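Local atomic coordinates of BPH (Thiobacillus denitrificans, PDB entry 5OVS), a protein that forms a tetradecameric double-ring complex homologous to the proteasome and probably hydrolyses proteins or peptides inside its inner cavity. Residues T20-G24 / G25-A29; S51-F54 / K55-A59; A75-F78 / C79-T83; H85-L88 / K89-Y93; G121-A124 / H125-Q129. All blocks are in the same frame, centred on the assembly; numbering follows the deposited sequence.

Overall arrangement
Contact 5 is the buried member of the set, a hairpin end whose valines face helix 74-91, whereas contact 1 is a hairpin at the surface, about 26 Å away between centres. Contacts 2, 3 and 4 are partly buried helical segments. Contacts 3 and 4 follow one another on helix 74-91, and contact 2 opens helix 54-64 beside it, with I57 packed on L88 and Y92. Apolar packing also joins contact 3 to contact 5, through I77, W81 and V122. The hairpins rest on cross-strand backbone bonds, the helices on i to i+4 bonds; polar ends find partners within the chain (K89, H85, R126) and on neighbouring subunits (K21, E27, T53, N82).

Contact 1: T20-G24 / G25-A29; sequences TKWGG and GKESA
E27 lays its extended carboxylate arm over the T20 and W22 side chains, on the same face of a two-stranded hairpin. OE1 of E27 lies 3.3 Å from T20 CG2, the methyl that stands anti to the backbone N, while E27 OE2 sits 3.4 Å from W22 CB. Carboxylate and indole planes are 23° apart. Both oxygens look beyond the hairpin: OE1 accepts from Q129 NE2 of a neighbouring subunit, and OE2 has a weak bond to Y135 OH there. Were E27 an alanine, that Q129 amide would probably lose its acceptor, with a gap left beside T20 and W22. On the other face K21 curls at three successive torsions, bringing its CE to 3.4 Å from G25 O before NZ reaches a salt bridge with D175 of a second neighbour. Four backbone bonds close the strands: T20 N to E27 O is 2.9 Å, and E27 N to T20 O is 2.8 Å; W22 and G25 are joined by two. G23 takes a positive phi (62°), which favours glycine. This is a beta hairpin with a two-residue loop, closed by a type II' turn from W22 to G25 and set into subunit interfaces.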
loop_
_atom_site.group_PDB
_atom_site.type_symbol
_atom_site.label_atom_id
_atom_site.label_comp_id
_atom_site.label_asym_id
_atom_site.label_seq_id
_atom_site.Cartn_x
_atom_site.Cartn_y
_atom_site.Cartn_z
ATOM N N THR K 20 33.588 14.519 0.852
ATOM C CA THR K 20 32.745 13.358 0.528
ATOM C C THR K 20 31.818 13.036 1.714
ATOM O O THR K 20 32.161 13.280 2.861
ATOM C CB THR K 20 33.595 12.119 0.240
ATOM O OG1 THR K 20 34.566 12.415 -0.770
ATOM C CG2 THR K 20 32.730 10.953 -0.214
ATOM N N LYS K 21 30.653 12.476 1.427
ATOM C CA LYS K 21 29.756 12.020 2.487
ATOM C C LYS K 21 29.509 10.529 2.395
ATOM O O LYS K 21 29.392 9.962 1.315
ATOM C CB LYS K 21 28.414 12.760 2.470
ATOM C CG LYS K 21 28.538 14.261 2.633
ATOM C CD LYS K 21 29.010 14.662 4.019
ATOM C CE LYS K 21 27.936 14.428 5.079
ATOM N NZ LYS K 21 26.666 15.101 4.747
ATOM N N TRP K 22 29.480 9.904 3.559
ATOM C CA TRP K 22 29.036 8.541 3.711
ATOM C C TRP K 22 27.957 8.662 4.781
ATOM O O TRP K 22 28.241 8.775 5.969
ATOM C CB TRP K 22 30.217 7.651 4.123
ATOM C CG TRP K 22 29.892 6.194 4.274
ATOM C CD1 TRP K 22 29.228 5.402 3.381
ATOM C CD2 TRP K 22 30.231 5.354 5.386
ATOM N NE1 TRP K 22 29.123 4.125 3.870
ATOM C CE2 TRP K 22 29.728 4.066 5.101
ATOM C CE3 TRP K 22 30.908 5.565 6.603
ATOM C CZ2 TRP K 22 29.885 2.985 5.988
ATOM C CZ3 TRP K 22 31.064 4.494 7.479
ATOM C CH2 TRP K 22 30.552 3.220 7.167
ATOM N N GLY K 23 26.712 8.699 4.330
ATOM C CA GLY K 23 25.584 9.010 5.195
ATOM C C GLY K 23 25.770 10.413 5.734
ATOM O O GLY K 23 26.217 11.307 5.015
ATOM N N GLY K 24 25.452 10.590 7.015
ATOM C CA GLY K 24 25.760 11.818 7.736
ATOM C C GLY K 24 27.229 11.943 8.143
ATOM O O GLY K 24 27.613 12.905 8.814
ATOM N N GLY K 25 28.049 10.978 7.721
ATOM C CA GLY K 25 29.486 10.991 7.978
ATOM C C GLY K 25 30.252 11.842 6.988
ATOM O O GLY K 25 29.966 11.830 5.793
ATOM N N LYS K 26 31.234 12.578 7.499
ATOM C CA LYS K 26 32.053 13.439 6.684
ATOM C C LYS K 26 33.371 12.771 6.378
ATOM O O LYS K 26 33.962 12.143 7.248
ATOM C CB LYS K 26 32.306 14.744 7.412
ATOM C CG LYS K 26 31.032 15.501 7.715
ATOM C CD LYS K 26 31.315 16.879 8.270
ATOM C CE LYS K 26 31.935 16.790 9.636
ATOM N NZ LYS K 26 31.971 18.135 10.259
ATOM N N GLU K 27 33.818 12.899 5.133
ATOM C CA GLU K 27 35.131 12.422 4.711
ATOM C C GLU K 27 35.812 13.602 4.041
ATOM O O GLU K 27 35.618 13.832 2.850
ATOM C CB GLU K 27 34.983 11.219 3.770
ATOM C CG GLU K 27 34.259 10.037 4.422
ATOM C CD GLU K 27 33.887 8.898 3.472
ATOM O OE1 GLU K 27 33.859 9.078 2.239
ATOM O OE2 GLU K 27 33.600 7.796 3.973
ATOM N N SER K 28 36.562 14.380 4.832
ATOM C CA SER K 28 37.139 15.636 4.371
ATOM C C SER K 28 38.477 15.413 3.677
ATOM O O SER K 28 39.022 14.308 3.684
ATOM C CB SER K 28 37.284 16.629 5.520
ATOM O OG SER K 28 38.480 16.443 6.267
ATOM N N ALA K 29 39.000 16.475 3.072
ATOM C CA ALA K 29 40.274 16.411 2.358
ATOM C C ALA K 29 41.430 16.178 3.330
ATOM O O ALA K 29 42.532 15.784 2.935
ATOM C CB ALA K 29 40.495 17.690 1.570
HETATM O O HOH W 1 37.194 14.081 0.429
#

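Contact 2: S51-F54 / K55-A59; sequences SATF and KLILA
A52 and K55 meet by van der Waals contact between aliphatic chain and carbonyl. K55 CG takes the crowded position between its backbone N and carbonyl carbon (chi1 61°), which sets it 3.2 Å from A52 O; the chain then bends at its last torsion, leaving NZ 4.1 Å from A52 CB. A serine here, without the long aliphatic arm, would probably leave a gap beside the A52 carbonyl and methyl.

Hydrogen bonding begins with the S51 side chain, whose OG accepts from T53 N at 3.0 Å, a capping bond ahead of the helix; F54 N also bonds to S51 O within a type I turn. T53 O then takes a nearly straight bond from I57 N (2.9 Å, 168° at the hydrogen) and a weak one from L56 N. L58 N reaches F54 O at 2.8 Å. T53 OG1 bonds to T127 OG1 and H125 O of a neighbouring subunit.

Apolar contacts lie on the buried side. F54 and I57 run side by side, F54 CD1 being 4.0 Å from I57 CD1, and that same methyl is 4.0 Å from T53 CG2. I57 rests on L88 of helix 74-91, and F78 of the same neighbouring subunit also packs on it.

Capping and backbone bonds thus start the helix, the interface combines T53 hydroxyl bonds with I57 packing, and F54 and L58 also pack within the chain, on I48.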
loop_
_atom_site.group_PDB
_atom_site.type_symbol
_atom_site.label_atom_id
_atom_site.label_comp_id
_atom_site.label_asym_id
_atom_site.label_seq_id
_atom_site.Cartn_x
_atom_site.Cartn_y
_atom_site.Cartn_z
ATOM N N SER K 51 27.447 10.544 -6.624
ATOM C CA SER K 51 28.344 9.573 -5.971
ATOM C C SER K 51 29.799 9.826 -6.336
ATOM O O SER K 51 30.111 10.074 -7.492
ATOM C CB SER K 51 27.978 8.131 -6.366
ATOM O OG SER K 51 29.092 7.242 -6.232
ATOM N N ALA K 52 30.679 9.723 -5.344
ATOM C CA ALA K 52 32.119 9.920 -5.540
ATOM C C ALA K 52 32.757 8.880 -6.453
ATOM O O ALA K 52 33.914 9.013 -6.825
ATOM C CB ALA K 52 32.830 9.908 -4.197
ATOM N N THR K 53 32.018 7.828 -6.778
ATOM C CA THR K 53 32.516 6.799 -7.658
ATOM C C THR K 53 32.590 7.334 -9.093
ATOM O O THR K 53 33.406 6.866 -9.904
ATOM C CB THR K 53 31.618 5.551 -7.573
ATOM O OG1 THR K 53 31.511 5.146 -6.207
ATOM C CG2 THR K 53 32.183 4.394 -8.381
ATOM N N PHE K 54 31.760 8.332 -9.399
ATOM C CA PHE K 54 31.609 8.788 -10.780
ATOM C C PHE K 54 32.894 9.348 -11.365
ATOM O O PHE K 54 33.174 9.150 -12.544
ATOM C CB PHE K 54 30.457 9.788 -10.913
ATOM C CG PHE K 54 29.102 9.139 -10.898
ATOM C CD1 PHE K 54 28.782 8.166 -11.834
ATOM C CD2 PHE K 54 28.147 9.495 -9.952
ATOM C CE1 PHE K 54 27.544 7.554 -11.823
ATOM C CE2 PHE K 54 26.906 8.888 -9.938
ATOM C CZ PHE K 54 26.601 7.917 -10.871
ATOM N N LYS K 55 33.683 10.024 -10.530
ATOM C CA LYS K 55 34.962 10.573 -10.977
ATOM C C LYS K 55 35.935 9.457 -11.393
ATOM O O LYS K 55 36.733 9.629 -12.322
ATOM C CB LYS K 55 35.570 11.511 -9.918
ATOM C CG LYS K 55 35.885 10.873 -8.574
ATOM C CD LYS K 55 36.999 11.624 -7.874
ATOM C CE LYS K 55 37.171 11.190 -6.436
ATOM N NZ LYS K 55 36.174 11.858 -5.558
ATOM N N LEU K 56 35.831 8.313 -10.725
ATOM C CA LEU K 56 36.650 7.142 -11.041
ATOM C C LEU K 56 36.118 6.488 -12.300
ATOM O O LEU K 56 36.883 6.143 -13.216
ATOM C CB LEU K 56 36.627 6.149 -9.891
ATOM C CG LEU K 56 37.020 6.770 -8.549
ATOM C CD1 LEU K 56 36.557 5.908 -7.389
ATOM C CD2 LEU K 56 38.518 7.020 -8.497
ATOM N N ILE K 57 34.797 6.343 -12.359
ATOM C CA ILE K 57 34.169 5.808 -13.565
ATOM C C ILE K 57 34.583 6.645 -14.779
ATOM O O ILE K 57 35.066 6.093 -15.772
ATOM C CB ILE K 57 32.630 5.726 -13.455
ATOM C CG1 ILE K 57 32.222 4.647 -12.448
ATOM C CG2 ILE K 57 32.005 5.378 -14.801
ATOM C CD1 ILE K 57 30.760 4.676 -12.055
ATOM N N LEU K 58 34.443 7.967 -14.679
ATOM C CA LEU K 58 34.636 8.847 -15.847
ATOM C C LEU K 58 36.062 8.880 -16.374
ATOM O O LEU K 58 36.259 8.828 -17.577
ATOM C CB LEU K 58 34.138 10.265 -15.563
ATOM C CG LEU K 58 32.632 10.494 -15.330
ATOM C CD1 LEU K 58 32.224 11.829 -15.938
ATOM C CD2 LEU K 58 31.741 9.402 -15.899
ATOM N N ALA K 59 37.040 8.950 -15.472
ATOM C CA ALA K 59 38.464 8.886 -15.829
ATOM C C ALA K 59 38.816 7.576 -16.526
ATOM O O ALA K 59 39.457 7.576 -17.568
ATOM C CB ALA K 59 39.323 9.071 -14.591
#

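Contact 3: A75-F78 / C79-T83; sequences ARIF and CVWNT
F78 and N82 both carry CG anti to the backbone N (chi1 170° and -162°), and one helical turn apart this makes the two side chains run side by side in the same direction. N82 CB lies over one face of the F78 ring, 4.2 Å above its plane and shifted toward the rim. The N82 amide follows the ring at a slant of 27°, with OD1 4.1 Å from F78 CZ, and its ND2 bonds to H91 O of a neighbouring subunit. On the inner flank I77 CG2 meets W81 CE3 at 4.3 Å. Underneath runs regular alpha-helical bonding: W81 N to I77 O is 2.9 Å, and N82 N to F78 O is 2.8 Å. C79 O is gripped twice, by T83 N and T83 OG1 from opposite faces of its plane. R76 heads outward to a salt bridge with D72. Within the chain, I77 and W81 pack onto strands 111-115 and 118-122, and V80 and W81 onto F62 of helix 54-64, wedging this part of helix 74-91 against the five-stranded sheet.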
loop_
_atom_site.group_PDB
_atom_site.type_symbol
_atom_site.label_atom_id
_atom_site.label_comp_id
_atom_site.label_asym_id
_atom_site.label_seq_id
_atom_site.Cartn_x
_atom_site.Cartn_y
_atom_site.Cartn_z
ATOM N N ALA K 75 26.286 20.303 -29.059
ATOM C CA ALA K 75 26.029 19.088 -29.853
ATOM C C ALA K 75 27.087 17.997 -29.659
ATOM O O ALA K 75 26.770 16.799 -29.698
ATOM C CB ALA K 75 25.906 19.427 -31.330
ATOM N N ARG K 76 28.334 18.401 -29.453
ATOM C CA ARG K 76 29.411 17.431 -29.229
ATOM C C ARG K 76 29.352 16.842 -27.835
ATOM O O ARG K 76 29.624 15.665 -27.645
ATOM C CB ARG K 76 30.782 18.063 -29.457
ATOM C CG ARG K 76 31.110 18.262 -30.920
ATOM C CD ARG K 76 32.399 19.054 -31.098
ATOM N NE ARG K 76 32.636 19.418 -32.492
ATOM C CZ ARG K 76 33.625 20.206 -32.912
ATOM N NH1 ARG K 76 34.485 20.739 -32.044
ATOM N NH2 ARG K 76 33.748 20.476 -34.207
ATOM N N ILE K 77 29.009 17.666 -26.861
ATOM C CA ILE K 77 28.897 17.200 -25.486
ATOM C C ILE K 77 27.699 16.272 -25.362
ATOM O O ILE K 77 27.777 15.234 -24.711
ATOM C CB ILE K 77 28.782 18.373 -24.482
ATOM C CG1 ILE K 77 30.082 19.189 -24.478
ATOM C CG2 ILE K 77 28.475 17.858 -23.070
ATOM C CD1 ILE K 77 29.933 20.577 -23.894
ATOM N N PHE K 78 26.591 16.623 -25.994
ATOM C CA PHE K 78 25.422 15.761 -25.916
ATOM C C PHE K 78 25.708 14.358 -26.456
ATOM O O PHE K 78 25.325 13.353 -25.871
ATOM C CB PHE K 78 24.238 16.335 -26.680
ATOM C CG PHE K 78 23.124 15.362 -26.795
ATOM C CD1 PHE K 78 22.395 15.015 -25.667
ATOM C CD2 PHE K 78 22.872 14.715 -27.986
ATOM C CE1 PHE K 78 21.391 14.071 -25.737
ATOM C CE2 PHE K 78 21.872 13.770 -28.068
ATOM C CZ PHE K 78 21.129 13.447 -26.940
ATOM N N CYS K 79 26.373 14.321 -27.595
ATOM C CA CYS K 79 26.728 13.092 -28.261
ATOM C C CYS K 79 27.630 12.201 -27.399
ATOM O O CYS K 79 27.426 10.980 -27.299
ATOM C CB CYS K 79 27.427 13.471 -29.564
ATOM S SG CYS K 79 27.933 12.089 -30.564
ATOM N N VAL K 80 28.628 12.810 -26.774
ATOM C CA VAL K 80 29.530 12.097 -25.854
ATOM C C VAL K 80 28.765 11.572 -24.624
ATOM O O VAL K 80 28.881 10.388 -24.260
ATOM C CB VAL K 80 30.685 13.021 -25.408
ATOM C CG1 VAL K 80 31.451 12.440 -24.233
ATOM C CG2 VAL K 80 31.630 13.280 -26.573
ATOM N N TRP K 81 27.975 12.448 -23.987
ATOM C CA TRP K 81 27.210 12.043 -22.803
ATOM C C TRP K 81 26.174 10.978 -23.111
ATOM O O TRP K 81 25.950 10.084 -22.298
ATOM C CB TRP K 81 26.575 13.239 -22.084
ATOM C CG TRP K 81 27.216 13.477 -20.770
ATOM C CD1 TRP K 81 26.640 13.340 -19.549
ATOM C CD2 TRP K 81 28.584 13.830 -20.535
ATOM N NE1 TRP K 81 27.552 13.618 -18.563
ATOM C CE2 TRP K 81 28.755 13.920 -19.141
ATOM C CE3 TRP K 81 29.677 14.094 -21.372
ATOM C CZ2 TRP K 81 29.974 14.261 -18.556
ATOM C CZ3 TRP K 81 30.893 14.435 -20.791
ATOM C CH2 TRP K 81 31.028 14.517 -19.394
ATOM N N ASN K 82 25.565 11.043 -24.288
ATOM C CA ASN K 82 24.601 10.014 -24.658
ATOM C C ASN K 82 25.263 8.650 -24.821
ATOM O O ASN K 82 24.722 7.659 -24.374
ATOM C CB ASN K 82 23.848 10.382 -25.931
ATOM C CG ASN K 82 22.572 9.580 -26.091
ATOM O OD1 ASN K 82 21.629 9.736 -25.311
ATOM N ND2 ASN K 82 22.538 8.715 -27.090
ATOM N N THR K 83 26.432 8.612 -25.462
ATOM C CA THR K 83 27.242 7.394 -25.559
ATOM C C THR K 83 27.731 6.958 -24.168
ATOM O O THR K 83 27.621 5.793 -23.818
ATOM C CB THR K 83 28.445 7.600 -26.515
ATOM O OG1 THR K 83 27.961 7.830 -27.843
ATOM C CG2 THR K 83 29.374 6.395 -26.543
#

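Contact 4: H85-L88 / K89-Y93; sequences HGAL and KEHYY
K89 crosses H85 at a slant, its CD standing 3.6 Å from H85 NE2 and 3.9 Å from H85 CD2, so that the touching part of the lysine is aliphatic. The chain is extended as far as CD and then bends (chi3 74°), leading NZ away from the imidazole, toward E105. Two residues on, A87 O is crowded by two residues: H91 N bonds to it at 2.9 Å, and Y92 CD2 comes within 3.4 Å of it. L88 CA lies at the edge of the Y92 ring, near its plane, and H91 CB lies over one face of that ring. A87 CB brushes H91 CD2 at 4.1 Å. The backbone bonds K89 N to H85 O and E90 N to G86 O are sound, but Y92 N to L88 O is long and weak at 3.4 Å.

A second shell fixes these groups. H85 NE2 hydrogen-bonds to E105 OE1, which also forms a salt bridge with K89 NZ, and S107 OG bonds to H85 ND1; with both ring nitrogens held, the imidazole is fixed in rotation, and the carboxylate would probably favour a proton on NE2. Y92 OH bonds to D60, tying the ring to helix 54-64. Farther out, Y93 of one neighbouring subunit meets the H85 ring edge-to-face, and Y93 of this chain does the same to H85 of another neighbour. Y93 itself has a positive phi, where the chain turns away. Here the C-terminal part of helix 74-91, in a helical layer flanking the sheets as in proteasome beta subunits, serves the subunit interface.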
loop_
_atom_site.group_PDB
_atom_site.type_symbol
_atom_site.label_atom_id
_atom_site.label_comp_id
_atom_site.label_asym_id
_atom_site.label_seq_id
_atom_site.Cartn_x
_atom_site.Cartn_y
_atom_site.Cartn_z
ATOM N N HIS K 85 26.343 7.372 -21.337
ATOM C CA HIS K 85 25.242 6.813 -20.554
ATOM C C HIS K 85 25.042 5.317 -20.827
ATOM O O HIS K 85 24.747 4.536 -19.907
ATOM C CB HIS K 85 23.937 7.559 -20.819
ATOM C CG HIS K 85 22.801 7.062 -19.992
ATOM N ND1 HIS K 85 22.661 7.381 -18.661
ATOM C CD2 HIS K 85 21.784 6.219 -20.290
ATOM C CE1 HIS K 85 21.594 6.770 -18.179
ATOM N NE2 HIS K 85 21.040 6.064 -19.148
ATOM N N GLY K 86 25.209 4.930 -22.091
ATOM C CA GLY K 86 25.129 3.533 -22.499
ATOM C C GLY K 86 26.246 2.702 -21.908
ATOM O O GLY K 86 26.051 1.532 -21.618
ATOM N N ALA K 87 27.414 3.312 -21.731
ATOM C CA ALA K 87 28.524 2.653 -21.045
ATOM C C ALA K 87 28.314 2.587 -19.527
ATOM O O ALA K 87 28.710 1.610 -18.901
ATOM C CB ALA K 87 29.836 3.345 -21.373
ATOM N N LEU K 88 27.701 3.614 -18.933
ATOM C CA LEU K 88 27.391 3.594 -17.488
ATOM C C LEU K 88 26.488 2.428 -17.113
ATOM O O LEU K 88 26.673 1.801 -16.078
ATOM C CB LEU K 88 26.724 4.892 -17.039
ATOM C CG LEU K 88 27.592 6.149 -17.071
ATOM C CD1 LEU K 88 26.759 7.388 -16.788
ATOM C CD2 LEU K 88 28.750 6.056 -16.088
ATOM N N LYS K 89 25.508 2.146 -17.963
ATOM C CA LYS K 89 24.615 1.018 -17.751
ATOM C C LYS K 89 25.304 -0.305 -18.038
ATOM O O LYS K 89 25.162 -1.257 -17.280
ATOM C CB LYS K 89 23.403 1.135 -18.655
ATOM C CG LYS K 89 22.519 2.308 -18.310
ATOM C CD LYS K 89 21.421 2.467 -19.337
ATOM C CE LYS K 89 20.344 1.400 -19.179
ATOM N NZ LYS K 89 19.307 1.560 -20.234
ATOM N N GLU K 90 26.048 -0.360 -19.140
ATOM C CA GLU K 90 26.609 -1.616 -19.617
ATOM C C GLU K 90 27.828 -2.108 -18.842
ATOM O O GLU K 90 27.942 -3.295 -18.600
ATOM C CB GLU K 90 26.970 -1.513 -21.095
ATOM C CG GLU K 90 27.250 -2.872 -21.723
ATOM C CD GLU K 90 27.900 -2.773 -23.084
ATOM O OE1 GLU K 90 27.999 -1.645 -23.619
ATOM O OE2 GLU K 90 28.313 -3.831 -23.613
ATOM N N HIS K 91 28.741 -1.214 -18.473
ATOM C CA HIS K 91 30.003 -1.620 -17.843
ATOM C C HIS K 91 30.181 -1.203 -16.397
ATOM O O HIS K 91 31.008 -1.781 -15.718
ATOM C CB HIS K 91 31.194 -1.079 -18.635
ATOM C CG HIS K 91 31.141 -1.407 -20.094
ATOM N ND1 HIS K 91 31.401 -2.670 -20.584
ATOM C CD2 HIS K 91 30.846 -0.639 -21.171
ATOM C CE1 HIS K 91 31.272 -2.666 -21.900
ATOM N NE2 HIS K 91 30.937 -1.445 -22.282
ATOM N N TYR K 92 29.443 -0.203 -15.925
ATOM C CA TYR K 92 29.711 0.379 -14.602
ATOM C C TYR K 92 28.529 0.303 -13.621
ATOM O O TYR K 92 28.556 0.935 -12.560
ATOM C CB TYR K 92 30.196 1.832 -14.736
ATOM C CG TYR K 92 31.443 2.015 -15.588
ATOM C CD1 TYR K 92 32.710 1.801 -15.061
ATOM C CD2 TYR K 92 31.347 2.426 -16.913
ATOM C CE1 TYR K 92 33.847 1.973 -15.840
ATOM C CE2 TYR K 92 32.474 2.611 -17.696
ATOM C CZ TYR K 92 33.717 2.382 -17.159
ATOM O OH TYR K 92 34.825 2.566 -17.944
ATOM N N TYR K 93 27.513 -0.479 -13.976
ATOM C CA TYR K 93 26.460 -0.876 -13.038
ATOM C C TYR K 93 25.599 0.282 -12.517
ATOM O O TYR K 93 25.223 0.326 -11.344
ATOM C CB TYR K 93 27.070 -1.693 -11.892
ATOM C CG TYR K 93 27.957 -2.809 -12.408
ATOM C CD1 TYR K 93 27.399 -3.941 -13.024
ATOM C CD2 TYR K 93 29.341 -2.732 -12.310
ATOM C CE1 TYR K 93 28.197 -4.964 -13.519
ATOM C CE2 TYR K 93 30.149 -3.752 -12.803
ATOM C CZ TYR K 93 29.570 -4.863 -13.407
ATOM O OH TYR K 93 30.363 -5.876 -13.900
#

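Contact 5: G121-A124 / H125-Q129; sequences GVAA and HRTVQ
V122 and V128, a non-hydrogen-bonded pair, make the tight side of this hairpin end. V122 CG1, anti to its own N (chi1 -169°), reaches V128 CG2 at 4.2 Å and settles 3.8 Å from R126 CA. Next to them, G121 and Q129 form a hydrogen-bonded pair: Q129 N to G121 O is 2.8 Å, with the donor in the carbonyl plane, and G121 N to Q129 O is 2.9 Å. CA-H...O contacts add to this, V128 CA lying 3.3 Å from G121 O and V122 CA 3.4 Å from T127 O.

Packing across the hairpin is looser at the loop, where A124, H125 and T127 are partly exposed, though A123 and R126 are buried and a neighbouring subunit meets the loop. A123 to R126 make a type I turn; R126 N bonds to A123 O from above the carbonyl plane, and A123 N to T127 O at 3.1 Å. With R126 at a positive phi (61°), this is the classic G1 bulge, with arginine where glycine is usual. The R126 guanidinium is held by E105 O and S107 OG, and the H125 ring by D102.

The hairpin joins strand 118-122 to strand 128-131, outermost of its sheet within this chain. V122 packs on I77 and W81 of helix 74-91 and V128 on F78, while V122 also meets V111 and I113 of strand 111-115.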
loop_
_atom_site.group_PDB
_atom_site.type_symbol
_atom_site.label_atom_id
_atom_site.label_comp_id
_atom_site.label_asym_id
_atom_site.label_seq_id
_atom_site.Cartn_x
_atom_site.Cartn_y
_atom_site.Cartn_z
ATOM N N GLY K 121 27.443 22.788 -19.090
ATOM C CA GLY K 121 26.990 21.853 -18.076
ATOM C C GLY K 121 26.152 20.775 -18.705
ATOM O O GLY K 121 25.530 20.991 -19.736
ATOM N N VAL K 122 26.158 19.606 -18.081
ATOM C CA VAL K 122 25.287 18.511 -18.470
ATOM C C VAL K 122 24.603 18.038 -17.219
ATOM O O VAL K 122 25.258 17.518 -16.322
ATOM C CB VAL K 122 26.050 17.314 -19.060
ATOM C CG1 VAL K 122 25.067 16.325 -19.694
ATOM C CG2 VAL K 122 27.070 17.778 -20.072
ATOM N N ALA K 123 23.287 18.231 -17.150
ATOM C CA ALA K 123 22.522 17.757 -16.016
ATOM C C ALA K 123 22.296 16.255 -16.190
ATOM O O ALA K 123 22.591 15.695 -17.251
ATOM C CB ALA K 123 21.208 18.509 -15.903
ATOM N N ALA K 124 21.774 15.623 -15.145
ATOM C CA ALA K 124 21.632 14.162 -15.068
ATOM C C ALA K 124 20.831 13.537 -16.213
ATOM O O ALA K 124 21.092 12.397 -16.604
ATOM C CB ALA K 124 21.011 13.778 -13.725
ATOM N N HIS K 125 19.867 14.281 -16.753
ATOM C CA HIS K 125 19.061 13.799 -17.869
ATOM C C HIS K 125 19.645 14.202 -19.241
ATOM O O HIS K 125 18.914 14.294 -20.233
ATOM C CB HIS K 125 17.627 14.276 -17.693
ATOM C CG HIS K 125 16.978 13.747 -16.448
ATOM N ND1 HIS K 125 16.931 14.460 -15.269
ATOM C CD2 HIS K 125 16.380 12.556 -16.191
ATOM C CE1 HIS K 125 16.317 13.741 -14.345
ATOM N NE2 HIS K 125 15.978 12.580 -14.876
ATOM N N ARG K 126 20.964 14.410 -19.277
ATOM C CA ARG K 126 21.724 14.781 -20.481
ATOM C C ARG K 126 21.310 16.119 -21.118
ATOM O O ARG K 126 21.489 16.343 -22.320
ATOM C CB ARG K 126 21.778 13.618 -21.475
ATOM C CG ARG K 126 22.716 12.526 -20.957
ATOM C CD ARG K 126 22.509 11.163 -21.598
ATOM N NE ARG K 126 21.110 10.750 -21.636
ATOM C CZ ARG K 126 20.393 10.382 -20.575
ATOM N NH1 ARG K 126 20.913 10.379 -19.350
ATOM N NH2 ARG K 126 19.127 10.024 -20.737
ATOM N N THR K 127 20.807 17.009 -20.273
ATOM C CA THR K 127 20.499 18.367 -20.649
ATOM C C THR K 127 21.782 19.149 -20.748
ATOM O O THR K 127 22.320 19.558 -19.727
ATOM C CB THR K 127 19.654 19.049 -19.551
ATOM O OG1 THR K 127 18.575 18.189 -19.180
ATOM C CG2 THR K 127 19.131 20.398 -20.023
ATOM N N VAL K 128 22.271 19.356 -21.963
ATOM C CA VAL K 128 23.516 20.083 -22.181
ATOM C C VAL K 128 23.242 21.560 -22.376
ATOM O O VAL K 128 22.393 21.934 -23.175
ATOM C CB VAL K 128 24.271 19.596 -23.437
ATOM C CG1 VAL K 128 25.600 20.322 -23.560
ATOM C CG2 VAL K 128 24.459 18.094 -23.408
ATOM N N GLN K 129 24.017 22.392 -21.691
ATOM C CA GLN K 129 23.820 23.834 -21.724
ATOM C C GLN K 129 25.152 24.542 -21.877
ATOM O O GLN K 129 26.152 24.085 -21.345
ATOM C CB GLN K 129 23.085 24.292 -20.441
ATOM C CG GLN K 129 21.740 23.608 -20.290
ATOM C CD GLN K 129 20.881 24.159 -19.161
ATOM O OE1 GLN K 129 21.201 24.020 -17.972
ATOM N NE2 GLN K 129 19.761 24.757 -19.530
#